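Local coordinates for hypothetical protein (PDB 2O5H) that is of unknown function, belongs to the DUF596 family of conserved bacterial proteins and forms a disulfide-linked dimer, at residues G66-Q71 with A122-P127; L32-L37 with I57-L62; E90-Y95 with G111-V116; K14-R19 with S39-F44. All coordinates share one frame; numbering follows the deposited sequence. Where two conformers were deposited one is given.

Contact 1 (G66-Q71 with A122-P127); sequences GHLKLQ and AVWIDP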
loop_
_atom_site.group_PDB
_atom_site.type_symbol
_atom_site.label_atom_id
_atom_site.label_comp_id
_atom_site.label_asym_id
_atom_site.label_seq_id
_atom_site.Cartn_x
_atom_site.Cartn_y
_atom_site.Cartn_z
ATOM N N GLY A 66 -7.660 17.817 -0.677
ATOM C CA GLY A 66 -8.567 17.445 0.409
ATOM C C GLY A 66 -9.012 15.989 0.415
ATOM O O GLY A 66 -9.971 15.649 1.107
ATOM N N HIS A 67 -8.341 15.114 -0.342
ATOM C CA HIS A 67 -8.745 13.697 -0.366
ATOM C C HIS A 67 -8.210 12.983 0.850
ATOM O O HIS A 67 -8.820 12.041 1.382
ATOM C CB HIS A 67 -8.226 12.985 -1.624
ATOM C CG HIS A 67 -8.784 13.525 -2.900
ATOM N ND1 HIS A 67 -10.077 13.283 -3.308
ATOM C CD2 HIS A 67 -8.221 14.284 -3.867
ATOM C CE1 HIS A 67 -10.292 13.884 -4.466
ATOM N NE2 HIS A 67 -9.178 14.494 -4.829
ATOM N N LEU A 68 -7.038 13.438 1.268
ATOM C CA LEU A 68 -6.293 12.802 2.316
ATOM C C LEU A 68 -6.168 13.762 3.491
ATOM O O LEU A 68 -5.968 14.960 3.308
ATOM C CB LEU A 68 -4.903 12.443 1.776
ATOM C CG LEU A 68 -3.920 11.826 2.731
ATOM C CD1 LEU A 68 -4.403 10.392 3.075
ATOM C CD2 LEU A 68 -2.568 11.824 1.998
ATOM N N LYS A 69 -6.288 13.215 4.697
ATOM C CA LYS A 69 -5.978 13.948 5.930
ATOM C C LYS A 69 -5.126 13.015 6.785
ATOM O O LYS A 69 -5.104 11.827 6.544
ATOM C CB LYS A 69 -7.272 14.391 6.652
ATOM C CG LYS A 69 -7.935 15.622 5.985
ATOM C CD LYS A 69 -9.225 16.080 6.679
ATOM C CE LYS A 69 -9.960 17.085 5.796
ATOM N NZ LYS A 69 -11.415 17.218 6.134
ATOM N N LEU A 70 -4.388 13.549 7.753
ATOM C CA LEU A 70 -3.472 12.719 8.526
ATOM C C LEU A 70 -3.783 12.774 10.008
ATOM O O LEU A 70 -4.054 13.832 10.562
ATOM C CB LEU A 70 -2.002 13.150 8.228
ATOM C CG LEU A 70 -1.597 13.080 6.742
ATOM C CD1 LEU A 70 -0.110 13.558 6.546
ATOM C CD2 LEU A 70 -1.774 11.665 6.207
ATOM N N GLN A 71 -3.641 11.636 10.653
ATOM C CA GLN A 71 -4.133 11.404 11.977
ATOM C C GLN A 71 -2.992 10.846 12.836
ATOM O O GLN A 71 -2.134 10.110 12.339
ATOM C CB GLN A 71 -5.244 10.367 11.773
ATOM C CG GLN A 71 -5.727 9.579 12.911
ATOM C CD GLN A 71 -4.868 8.440 13.319
ATOM O OE1 GLN A 71 -4.710 7.404 12.617
ATOM N NE2 GLN A 71 -4.374 8.562 14.528
ATOM N N ALA A 122 -2.924 7.804 7.283
ATOM C CA ALA A 122 -3.905 8.240 6.294
ATOM C C ALA A 122 -5.372 8.091 6.726
ATOM O O ALA A 122 -5.816 7.022 7.192
ATOM C CB ALA A 122 -3.644 7.511 4.926
ATOM N N VAL A 123 -6.107 9.183 6.548
ATOM C CA VAL A 123 -7.582 9.208 6.582
ATOM C C VAL A 123 -8.073 9.718 5.241
ATOM O O VAL A 123 -7.640 10.773 4.776
ATOM C CB VAL A 123 -8.105 10.096 7.737
ATOM C CG1 VAL A 123 -9.635 10.128 7.752
ATOM C CG2 VAL A 123 -7.544 9.569 9.061
ATOM N N TRP A 124 -8.976 8.971 4.611
ATOM C CA TRP A 124 -9.463 9.320 3.274
ATOM C C TRP A 124 -10.857 9.914 3.385
ATOM O O TRP A 124 -11.726 9.340 4.046
ATOM C CB TRP A 124 -9.498 8.077 2.395
ATOM C CG TRP A 124 -8.123 7.672 2.005
ATOM C CD1 TRP A 124 -7.284 6.831 2.668
ATOM C CD2 TRP A 124 -7.408 8.163 0.868
ATOM N NE1 TRP A 124 -6.063 6.761 1.996
ATOM C CE2 TRP A 124 -6.127 7.578 0.888
ATOM C CE3 TRP A 124 -7.738 9.056 -0.177
ATOM C CZ2 TRP A 124 -5.174 7.824 -0.119
ATOM C CZ3 TRP A 124 -6.789 9.320 -1.158
ATOM C CH2 TRP A 124 -5.516 8.709 -1.122
ATOM N N ILE A 125 -11.041 11.058 2.735
ATOM C CA ILE A 125 -12.288 11.820 2.787
ATOM C C ILE A 125 -13.050 11.572 1.485
ATOM O O ILE A 125 -12.541 11.834 0.396
ATOM C CB ILE A 125 -12.044 13.352 3.040
ATOM C CG1 ILE A 125 -10.960 13.582 4.105
ATOM C CG2 ILE A 125 -13.401 14.110 3.350
ATOM C CD1 ILE A 125 -11.299 13.002 5.480
ATOM N N ASP A 126 -14.260 11.036 1.615
ATOM C CA ASP A 126 -15.081 10.644 0.468
ATOM C C ASP A 126 -15.440 11.889 -0.344
ATOM O O ASP A 126 -15.877 12.881 0.223
ATOM C CB ASP A 126 -16.331 9.935 0.967
ATOM C CG ASP A 126 -17.134 9.297 -0.143
ATOM O OD1 ASP A 126 -17.795 10.033 -0.907
ATOM O OD2 ASP A 126 -17.116 8.054 -0.233
ATOM N N PRO A 127 -15.213 11.852 -1.674
ATOM C CA PRO A 127 -15.487 13.030 -2.506
ATOM C C PRO A 127 -16.981 13.376 -2.563
ATOM O O PRO A 127 -17.331 14.562 -2.630
ATOM C CB PRO A 127 -14.977 12.619 -3.901
ATOM C CG PRO A 127 -14.131 11.398 -3.685
ATOM C CD PRO A 127 -14.701 10.720 -2.473
HETATM O O HOH W 1 -10.952 10.780 -1.479
#
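His67 O accepts a nearly straight hydrogen bond from Ile125 N, 2.8 Å long with 173° at the hydrogen. The same oxygen takes a CA-H...O contact from Trp124, its CA 3.4 Å from His67 O. Further along, Lys69 and Val123 bond to each other through both N and O. These bonds join strands 68-72 and 121-125, the two inner strands of a small antiparallel sheet with the order 75-76, 68-72, 121-125, 132-133. Gly66, with positive phi, ends helix 48-64 in a Schellman motif just before the first of these two strands.

Leu68, Leu70, Ala122 and Trp124 lie on one face of the sheet. Leu68 CD1 sits over the five-membered ring of Trp124, 4.2 Å from its centroid and 20° off the normal. It also touches Ala122 CB at 3.5 Å. Trp124 NE1 is hydrogen-bonded to Leu32 O, in the loop before helix 34-41. Helix 48-64 packs against Leu68 and Leu70 on this face. On the face of Lys69 and Val123, the extended lysine chain crosses Ile125 at about a right angle, with Lys69 CD 3.9 Å from Ile125 CD1. A water donates to Ile125 O at 2.7 Å and also hydrogen-bonds His67 ND1.

Contact 2 (L32-L37 with I57-L62); sequences LPLSCL and ILFKEL
Leu37 has chi1 at -93°, away from the usual staggered values, and its CD2 reaches toward helix 48-64. Leu62 holds CG anti to its carbonyl carbon (chi1 -65°) and points CD1 back at Leu37. The two side chains meet tip to tip, with Leu37 CD2 3.7 Å from Leu62 CD1. Leu58 comes in one turn earlier. Its CD2 lies 4.2 Å from Leu37 CG and 4.1 Å from Leu37 O, so the leucine branch packs against backbone as well as side chain.

Phe59 is approached differently. Leu34 CD2 stands at the edge of its ring, near the ring plane, 4.1 Å from Phe59 CD1. No hydrogen bond crosses the contact, and all five touching residues are buried. This is helix-to-helix packing in the hydrophobic core, between the start of helix 34-41 and the later part of helix 48-64. Pro33 is the N-cap of the first helix, and its O accepts from both Cys36 N and Leu37 N. Cys36 SG forms a disulfide with Cys36 of the second subunit, which ties this helix to the dimer interface.

Helix 20-30 covers part of the leucine cluster: Thr27 touches Leu37 and Leu62, and Val24 touches Leu58. Phe59 also meets the rings of Phe55 and Phe88.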
loop_
_atom_site.group_PDB
_atom_site.type_symbol
_atom_site.label_atom_id
_atom_site.label_comp_id
_atom_site.label_asym_id
_atom_site.label_seq_id
_atom_site.Cartn_x
_atom_site.Cartn_y
_atom_site.Cartn_z
ATOM N N LEU A 32 -5.801 4.018 -0.104
ATOM C CA LEU A 32 -4.576 3.308 0.280
ATOM C C LEU A 32 -3.821 4.019 1.423
ATOM O O LEU A 32 -3.760 5.242 1.436
ATOM C CB LEU A 32 -3.653 3.185 -0.964
ATOM C CG LEU A 32 -4.191 2.228 -2.055
ATOM C CD1 LEU A 32 -3.197 2.173 -3.229
ATOM C CD2 LEU A 32 -4.407 0.833 -1.454
ATOM N N PRO A 33 -3.264 3.242 2.395
ATOM C CA PRO A 33 -2.394 3.784 3.482
ATOM C C PRO A 33 -1.123 4.366 2.900
ATOM O O PRO A 33 -0.821 4.108 1.739
ATOM C CB PRO A 33 -2.093 2.569 4.358
ATOM C CG PRO A 33 -2.330 1.392 3.430
ATOM C CD PRO A 33 -3.468 1.793 2.530
ATOM N N LEU A 34 -0.413 5.209 3.660
ATOM C CA LEU A 34 0.786 5.840 3.114
ATOM C C LEU A 34 1.800 4.852 2.639
ATOM O O LEU A 34 2.486 5.123 1.664
ATOM C CB LEU A 34 1.474 6.768 4.124
ATOM C CG LEU A 34 0.618 7.924 4.642
ATOM C CD1 LEU A 34 1.520 8.741 5.622
ATOM C CD2 LEU A 34 0.156 8.810 3.502
ATOM N N SER A 35 1.906 3.704 3.312
ATOM C CA SER A 35 2.853 2.665 2.876
ATOM C C SER A 35 2.588 2.181 1.449
ATOM O O SER A 35 3.508 1.717 0.758
ATOM C CB SER A 35 2.789 1.473 3.813
ATOM O OG SER A 35 1.499 0.908 3.736
ATOM N N CYS A 36 1.337 2.287 1.019
ATOM C CA CYS A 36 0.957 1.904 -0.356
ATOM C C CYS A 36 1.076 3.068 -1.328
ATOM O O CYS A 36 1.160 2.842 -2.540
ATOM C CB CYS A 36 -0.448 1.247 -0.402
ATOM S SG CYS A 36 -0.513 -0.299 0.516
ATOM N N LEU A 37 1.098 4.296 -0.825
ATOM C CA LEU A 37 1.466 5.411 -1.679
ATOM C C LEU A 37 2.906 5.270 -2.133
ATOM O O LEU A 37 3.233 5.673 -3.256
ATOM C CB LEU A 37 1.296 6.756 -0.961
ATOM C CG LEU A 37 -0.031 7.491 -1.144
ATOM C CD1 LEU A 37 -1.261 6.643 -0.861
ATOM C CD2 LEU A 37 -0.017 8.839 -0.357
ATOM N N ILE A 57 5.419 14.514 -3.862
ATOM C CA ILE A 57 4.547 15.251 -4.796
ATOM C C ILE A 57 3.126 14.663 -4.719
ATOM O O ILE A 57 2.135 15.388 -4.701
ATOM C CB ILE A 57 5.043 15.183 -6.259
ATOM C CG1 ILE A 57 6.377 15.926 -6.396
ATOM C CG2 ILE A 57 3.987 15.788 -7.261
ATOM C CD1 ILE A 57 7.164 15.496 -7.611
ATOM N N LEU A 58 3.042 13.337 -4.657
ATOM C CA LEU A 58 1.754 12.669 -4.665
ATOM C C LEU A 58 1.043 12.959 -3.336
ATOM O O LEU A 58 -0.123 13.329 -3.314
ATOM C CB LEU A 58 1.938 11.154 -4.865
ATOM C CG LEU A 58 0.696 10.219 -4.752
ATOM C CD1 LEU A 58 -0.411 10.595 -5.795
ATOM C CD2 LEU A 58 1.170 8.783 -4.941
ATOM N N PHE A 59 1.770 12.736 -2.252
ATOM C CA PHE A 59 1.344 13.021 -0.877
ATOM C C PHE A 59 0.779 14.439 -0.783
ATOM O O PHE A 59 -0.351 14.635 -0.321
ATOM C CB PHE A 59 2.596 12.821 -0.036
ATOM C CG PHE A 59 2.502 13.154 1.416
ATOM C CD1 PHE A 59 2.017 12.222 2.327
ATOM C CD2 PHE A 59 3.058 14.359 1.893
ATOM C CE1 PHE A 59 2.025 12.513 3.719
ATOM C CE2 PHE A 59 3.075 14.663 3.261
ATOM C CZ PHE A 59 2.564 13.732 4.174
ATOM N N LYS A 60 1.558 15.436 -1.205
ATOM C CA LYS A 60 1.098 16.813 -1.127
ATOM C C LYS A 60 -0.115 17.073 -2.009
ATOM O O LYS A 60 -1.011 17.817 -1.625
ATOM C CB LYS A 60 2.194 17.829 -1.479
ATOM C CG LYS A 60 3.300 17.914 -0.436
ATOM C CD LYS A 60 3.921 19.285 -0.368
ATOM C CE LYS A 60 4.518 19.761 -1.705
ATOM N NZ LYS A 60 5.560 18.849 -2.236
ATOM N N GLU A 61 -0.172 16.468 -3.188
ATOM C CA GLU A 61 -1.346 16.745 -4.045
ATOM C C GLU A 61 -2.656 16.172 -3.456
ATOM O O GLU A 61 -3.733 16.801 -3.526
ATOM C CB GLU A 61 -1.110 16.222 -5.451
ATOM C CG GLU A 61 -2.158 16.615 -6.452
ATOM C CD GLU A 61 -2.129 18.111 -6.799
ATOM O OE1 GLU A 61 -1.276 18.873 -6.284
ATOM O OE2 GLU A 61 -2.978 18.522 -7.621
ATOM N N LEU A 62 -2.560 14.999 -2.845
ATOM C CA LEU A 62 -3.715 14.416 -2.202
ATOM C C LEU A 62 -4.160 15.257 -1.013
ATOM O O LEU A 62 -5.368 15.466 -0.831
ATOM C CB LEU A 62 -3.424 12.979 -1.775
ATOM C CG LEU A 62 -3.170 12.006 -2.924
ATOM C CD1 LEU A 62 -2.435 10.767 -2.357
ATOM C CD2 LEU A 62 -4.472 11.590 -3.550
#

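Contact 3 (E90-Y95 with G111-V116); sequences EVWPEY and GMWLTV
Segment 90-95 leaves the end of helix 81-91 and runs on as loop, while 111-116 is helical. Their backbones stay apart: the nearest CA atoms, those of Pro93 and Trp113, are 8.1 Å from each other. The Trp113 side chain spans most of the distance. Its CG is anti to the backbone N (chi1 -175°), and the indole extends to the other segment.

Pro93 lies over one face of that indole. Pro93 CG is 3.8 Å from the centroid of the five-membered ring and only 11° off its normal, a CH-pi contact. Val91 CG2 meets the ring at its edge, in plane, 3.7 Å from Trp113 CZ2. The backbone also comes close there, with Val91 O 3.3 Å from Trp113 CZ2.

Helix 110-116 is thus packed against the chain just where it leaves helix 81-91, within the DUF596 family region. Pro119 and Phe108, both in loops, also touch Trp113. Trp92 meets Trp113 obliquely, with six-membered ring planes at 71° and Trp92 CE3 3.8 Å from Trp113 CZ3. Trp92 CZ3 lies 4.2 Å from Leu114 CD2. Trp92 also packs on Trp38, Phe55 and Phe56, and its NE1 makes a weak hydrogen bond to Thr52 OG1.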
loop_
_atom_site.group_PDB
_atom_site.type_symbol
_atom_site.label_atom_id
_atom_site.label_comp_id
_atom_site.label_asym_id
_atom_site.label_seq_id
_atom_site.Cartn_x
_atom_site.Cartn_y
_atom_site.Cartn_z
ATOM N N GLU A 90 11.772 15.557 7.940
ATOM C CA GLU A 90 12.667 15.668 9.069
ATOM C C GLU A 90 13.061 14.329 9.665
ATOM O O GLU A 90 14.122 14.232 10.268
ATOM C CB GLU A 90 12.100 16.619 10.149
ATOM C CG GLU A 90 12.210 18.068 9.685
ATOM C CD GLU A 90 12.133 19.091 10.802
ATOM O OE1 GLU A 90 12.262 18.716 11.990
ATOM O OE2 GLU A 90 11.951 20.289 10.484
ATOM N N VAL A 91 12.233 13.297 9.464
ATOM C CA VAL A 91 12.431 11.990 10.093
ATOM C C VAL A 91 12.518 10.877 9.023
ATOM O O VAL A 91 12.578 9.691 9.334
ATOM C CB VAL A 91 11.265 11.673 11.111
ATOM C CG1 VAL A 91 11.362 12.560 12.339
ATOM C CG2 VAL A 91 9.888 11.846 10.452
ATOM N N TRP A 92 12.538 11.286 7.755
ATOM C CA TRP A 92 12.541 10.340 6.647
ATOM C C TRP A 92 13.802 9.467 6.735
ATOM O O TRP A 92 14.915 9.977 6.914
ATOM C CB TRP A 92 12.528 11.103 5.318
ATOM C CG TRP A 92 12.195 10.256 4.141
ATOM C CD1 TRP A 92 13.065 9.750 3.209
ATOM C CD2 TRP A 92 10.884 9.836 3.761
ATOM N NE1 TRP A 92 12.346 9.026 2.255
ATOM C CE2 TRP A 92 11.007 9.085 2.569
ATOM C CE3 TRP A 92 9.602 10.019 4.324
ATOM C CZ2 TRP A 92 9.900 8.479 1.941
ATOM C CZ3 TRP A 92 8.478 9.444 3.657
ATOM C CH2 TRP A 92 8.646 8.705 2.477
ATOM N N PRO A 93 13.641 8.135 6.591
ATOM C CA PRO A 93 14.825 7.256 6.601
ATOM C C PRO A 93 15.910 7.657 5.602
ATOM O O PRO A 93 15.601 8.152 4.497
ATOM C CB PRO A 93 14.236 5.909 6.154
ATOM C CG PRO A 93 12.817 5.948 6.757
ATOM C CD PRO A 93 12.405 7.356 6.351
ATOM N N GLU A 94 17.156 7.351 5.970
ATOM C CA GLU A 94 18.308 7.617 5.136
ATOM C C GLU A 94 18.457 6.669 3.955
ATOM O O GLU A 94 19.112 7.012 2.999
ATOM C CB GLU A 94 19.570 7.602 5.984
ATOM C CG GLU A 94 19.691 8.805 6.945
ATOM C CD GLU A 94 21.035 8.821 7.684
ATOM O OE1 GLU A 94 21.483 7.760 8.132
ATOM O OE2 GLU A 94 21.671 9.882 7.773
ATOM N N TYR A 95 17.847 5.487 4.034
ATOM C CA TYR A 95 18.012 4.438 3.012
ATOM C C TYR A 95 16.658 3.809 2.866
ATOM O O TYR A 95 15.859 3.826 3.803
ATOM C CB TYR A 95 19.036 3.360 3.451
ATOM C CG TYR A 95 20.430 3.911 3.647
ATOM C CD1 TYR A 95 21.318 4.038 2.555
ATOM C CD2 TYR A 95 20.854 4.341 4.899
ATOM C CE1 TYR A 95 22.541 4.569 2.720
ATOM C CE2 TYR A 95 22.098 4.877 5.075
ATOM C CZ TYR A 95 22.937 4.983 3.978
ATOM O OH TYR A 95 24.176 5.507 4.130
ATOM N N GLY A 111 8.464 1.110 3.396
ATOM C CA GLY A 111 7.092 0.608 3.560
ATOM C C GLY A 111 6.749 0.322 5.026
ATOM O O GLY A 111 5.688 0.728 5.534
HETATM N N MSE A 112 7.634 -0.403 5.706
HETATM C CA MSE A 112 7.412 -0.742 7.119
HETATM C C MSE A 112 7.401 0.489 8.011
HETATM O O MSE A 112 6.561 0.607 8.905
HETATM C CB MSE A 112 8.488 -1.694 7.605
HETATM C CG MSE A 112 8.359 -3.041 6.942
HETATM SE SE MSE A 112 9.791 -4.278 7.438
HETATM C CE MSE A 112 9.751 -5.395 5.849
ATOM N N TRP A 113 8.347 1.404 7.768
ATOM C CA TRP A 113 8.399 2.694 8.488
ATOM C C TRP A 113 7.069 3.480 8.364
ATOM O O TRP A 113 6.512 4.015 9.361
ATOM C CB TRP A 113 9.610 3.501 7.972
ATOM C CG TRP A 113 9.863 4.804 8.702
ATOM C CD1 TRP A 113 10.597 4.982 9.821
ATOM C CD2 TRP A 113 9.358 6.102 8.336
ATOM N NE1 TRP A 113 10.571 6.314 10.202
ATOM C CE2 TRP A 113 9.817 7.017 9.298
ATOM C CE3 TRP A 113 8.577 6.576 7.265
ATOM C CZ2 TRP A 113 9.549 8.401 9.217
ATOM C CZ3 TRP A 113 8.261 7.923 7.211
ATOM C CH2 TRP A 113 8.769 8.833 8.183
ATOM N N LEU A 114 6.551 3.527 7.149
ATOM C CA LEU A 114 5.269 4.185 6.871
ATOM C C LEU A 114 4.080 3.457 7.520
ATOM O O LEU A 114 3.043 4.056 7.743
ATOM C CB LEU A 114 5.081 4.357 5.373
ATOM C CG LEU A 114 5.906 5.482 4.683
ATOM C CD1 LEU A 114 5.748 5.361 3.160
ATOM C CD2 LEU A 114 5.460 6.896 5.197
ATOM N N THR A 115 4.277 2.196 7.884
ATOM C CA THR A 115 3.259 1.411 8.624
ATOM C C THR A 115 3.306 1.610 10.117
ATOM O O THR A 115 2.256 1.663 10.750
ATOM C CB THR A 115 3.389 -0.056 8.323
ATOM O OG1 THR A 115 3.359 -0.223 6.922
ATOM C CG2 THR A 115 2.254 -0.915 8.976
ATOM N N VAL A 116 4.498 1.680 10.715
ATOM C CA VAL A 116 4.550 1.620 12.160
ATOM C C VAL A 116 5.291 2.782 12.823
ATOM O O VAL A 116 5.212 2.923 14.042
ATOM C CB VAL A 116 5.093 0.232 12.701
ATOM C CG1 VAL A 116 4.183 -0.939 12.299
ATOM C CG2 VAL A 116 6.571 -0.021 12.261
#

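Contact 4 (K14-R19 with S39-F44); sequences KRYQDR and STIKDF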
loop_
_atom_site.group_PDB
_atom_site.type_symbol
_atom_site.label_atom_id
_atom_site.label_comp_id
_atom_site.label_asym_id
_atom_site.label_seq_id
_atom_site.Cartn_x
_atom_site.Cartn_y
_atom_site.Cartn_z
ATOM N N LYS A 14 9.299 17.733 -12.493
ATOM C CA LYS A 14 8.723 17.841 -13.835
ATOM C C LYS A 14 8.403 16.499 -14.487
ATOM O O LYS A 14 7.327 16.329 -15.089
ATOM C CB LYS A 14 9.648 18.670 -14.727
ATOM C CG LYS A 14 8.958 19.235 -15.943
ATOM C CD LYS A 14 9.674 20.472 -16.477
ATOM C CE LYS A 14 9.329 20.658 -17.953
ATOM N NZ LYS A 14 10.056 21.815 -18.567
ATOM N N ARG A 15 9.321 15.540 -14.382
ATOM C CA ARG A 15 9.097 14.222 -14.960
ATOM C C ARG A 15 7.957 13.483 -14.261
ATOM O O ARG A 15 7.215 12.779 -14.917
ATOM C CB ARG A 15 10.374 13.386 -14.956
ATOM C CG ARG A 15 11.467 13.998 -15.825
ATOM C CD ARG A 15 12.669 13.075 -15.986
ATOM N NE ARG A 15 13.591 13.202 -14.858
ATOM C CZ ARG A 15 13.779 12.253 -13.944
ATOM N NH1 ARG A 15 13.122 11.123 -14.062
ATOM N NH2 ARG A 15 14.630 12.429 -12.935
ATOM N N TYR A 16 7.803 13.664 -12.952
ATOM C CA TYR A 16 6.734 12.953 -12.221
ATOM C C TYR A 16 5.334 13.465 -12.606
ATOM O O TYR A 16 4.343 12.714 -12.614
ATOM C CB TYR A 16 6.965 12.929 -10.680
ATOM C CG TYR A 16 5.842 12.167 -9.977
ATOM C CD1 TYR A 16 5.805 10.765 -9.994
ATOM C CD2 TYR A 16 4.787 12.852 -9.371
ATOM C CE1 TYR A 16 4.773 10.074 -9.405
ATOM C CE2 TYR A 16 3.722 12.179 -8.796
ATOM C CZ TYR A 16 3.712 10.788 -8.813
ATOM O OH TYR A 16 2.652 10.140 -8.223
ATOM N N GLN A 17 5.266 14.733 -13.018
ATOM C CA GLN A 17 4.011 15.376 -13.411
ATOM C C GLN A 17 3.160 14.591 -14.392
ATOM O O GLN A 17 1.936 14.626 -14.305
ATOM C CB GLN A 17 4.281 16.786 -13.939
ATOM C CG GLN A 17 3.321 17.847 -13.377
ATOM C CD GLN A 17 3.269 17.870 -11.835
ATOM O OE1 GLN A 17 4.227 17.475 -11.148
ATOM N NE2 GLN A 17 2.147 18.347 -11.296
ATOM N N ASP A 18 3.793 13.863 -15.311
ATOM C CA ASP A 18 3.075 13.112 -16.354
ATOM C C ASP A 18 2.415 11.789 -15.888
ATOM O O ASP A 18 1.732 11.118 -16.677
ATOM C CB ASP A 18 4.002 12.821 -17.544
ATOM C CG ASP A 18 4.937 13.983 -17.877
ATOM O OD1 ASP A 18 4.672 15.139 -17.468
ATOM O OD2 ASP A 18 5.945 13.732 -18.569
ATOM N N ARG A 19 2.638 11.388 -14.640
ATOM C CA ARG A 19 1.886 10.237 -14.066
ATOM C C ARG A 19 1.105 10.617 -12.812
ATOM O O ARG A 19 0.461 9.758 -12.194
ATOM C CB ARG A 19 2.822 9.059 -13.761
ATOM C CG ARG A 19 3.979 9.419 -12.789
ATOM C CD ARG A 19 4.825 8.217 -12.468
ATOM N NE ARG A 19 4.194 7.295 -11.501
ATOM C CZ ARG A 19 4.524 6.027 -11.380
ATOM N NH1 ARG A 19 5.434 5.519 -12.209
ATOM N NH2 ARG A 19 3.934 5.259 -10.444
ATOM N N SER A 39 4.508 2.329 -2.390
ATOM C CA SER A 39 4.455 1.251 -3.388
ATOM C C SER A 39 3.963 1.741 -4.783
ATOM O O SER A 39 4.471 1.305 -5.815
ATOM C CB SER A 39 3.595 0.109 -2.872
ATOM O OG SER A 39 4.195 -0.415 -1.692
ATOM N N THR A 40 2.999 2.657 -4.787
ATOM C CA THR A 40 2.464 3.260 -6.010
ATOM C C THR A 40 3.530 3.974 -6.857
ATOM O O THR A 40 3.498 3.920 -8.110
ATOM C CB THR A 40 1.314 4.274 -5.648
ATOM O OG1 THR A 40 0.244 3.590 -4.971
ATOM C CG2 THR A 40 0.744 4.952 -6.899
ATOM N N ILE A 41 4.492 4.622 -6.183
ATOM C CA ILE A 41 5.531 5.377 -6.910
ATOM C C ILE A 41 6.797 4.529 -7.163
ATOM O O ILE A 41 7.701 4.947 -7.893
ATOM C CB ILE A 41 5.838 6.795 -6.266
ATOM C CG1 ILE A 41 6.279 6.732 -4.783
ATOM C CG2 ILE A 41 4.647 7.728 -6.409
ATOM C CD1 ILE A 41 7.706 6.210 -4.622
ATOM N N LYS A 42 6.837 3.325 -6.605
ATOM C CA LYS A 42 8.061 2.507 -6.699
ATOM C C LYS A 42 8.579 2.302 -8.124
ATOM O O LYS A 42 9.776 2.302 -8.366
ATOM C CB LYS A 42 7.808 1.142 -6.084
ATOM C CG LYS A 42 8.286 1.039 -4.670
ATOM C CD LYS A 42 9.813 0.813 -4.641
ATOM C CE LYS A 42 10.152 -0.512 -3.932
ATOM N NZ LYS A 42 11.611 -0.824 -4.108
ATOM N N ASP A 43 7.651 2.113 -9.058
ATOM C CA ASP A 43 8.017 1.801 -10.435
ATOM C C ASP A 43 8.540 3.024 -11.170
ATOM O O ASP A 43 9.066 2.880 -12.273
ATOM C CB ASP A 43 6.844 1.181 -11.189
ATOM C CG ASP A 43 5.724 2.172 -11.438
ATOM O OD1 ASP A 43 5.078 2.615 -10.479
ATOM O OD2 ASP A 43 5.486 2.525 -12.611
ATOM N N PHE A 44 8.419 4.215 -10.563
ATOM C CA PHE A 44 8.838 5.469 -11.220
ATOM C C PHE A 44 10.353 5.554 -11.381
ATOM O O PHE A 44 10.824 6.076 -12.378
ATOM C CB PHE A 44 8.311 6.683 -10.445
ATOM C CG PHE A 44 8.874 8.020 -10.896
ATOM C CD1 PHE A 44 8.603 8.531 -12.162
ATOM C CD2 PHE A 44 9.661 8.773 -10.007
ATOM C CE1 PHE A 44 9.106 9.773 -12.564
ATOM C CE2 PHE A 44 10.180 10.018 -10.367
ATOM C CZ PHE A 44 9.898 10.529 -11.674
#
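Arg19 grips Asp43 end-on with two nitrogens. Its CG lies between the backbone N and the carbonyl carbon (chi1 58°), and the chain bends at chi3 toward Asp43. Arg19 NH2 meets Asp43 OD1 at 2.9 Å, on the syn side but tilted out of the carboxylate plane. This oxygen is in the guanidinium plane. Arg19 NH1 reaches Asp43 OD2 at 3.0 Å from above the carboxylate plane. The two flat groups are turned 45° against each other. Arg19 NE forms a second salt bridge, to Asp23, which also bonds Tyr16 OH. Two carboxylates thus hold the guanidinium; its charge would probably favour the ionised form of both aspartates.

The contact joins the last part of helix 3-16 and the turn into helix 20-30, where Arg19 is the N-cap, to helix 34-41 and the residues after it. Phe44 CB lies over one face of the guanidinium, 3.6 Å from Arg19 NH1. The Phe44 ring receives the edge of Tyr16 on its face, T-shaped, with planes at 84°. Ile41 CG2 is 3.6 Å from Tyr16 OH. Arg15 NH1 lies 4.1 Å from Phe44 CZ; Arg15 also pairs with Asp11 and Glu50. Tyr30 of the second subunit packs on Arg19 and Thr40.

Contact 2 is the core of the set. Its centre lies about 4 Å from that of the chain, and the side chains that meet there are all apolar. Contacts 1, 3 and 4 lie further out, at about 11 to 12 Å, and are partly buried. Contact 1 is held by strand-to-strand backbone bonds, contact 3 by aromatic and proline packing, and contact 4 by a salt bridge beside a ring pair. Contact 2 touches all three others, which do not touch one another. It shares helix 34-41 with contact 4. Helix 48-64 leads from contact 2 directly into strand 68-72 of contact 1. Contacts 2, 3 and 4 also reach the second subunit.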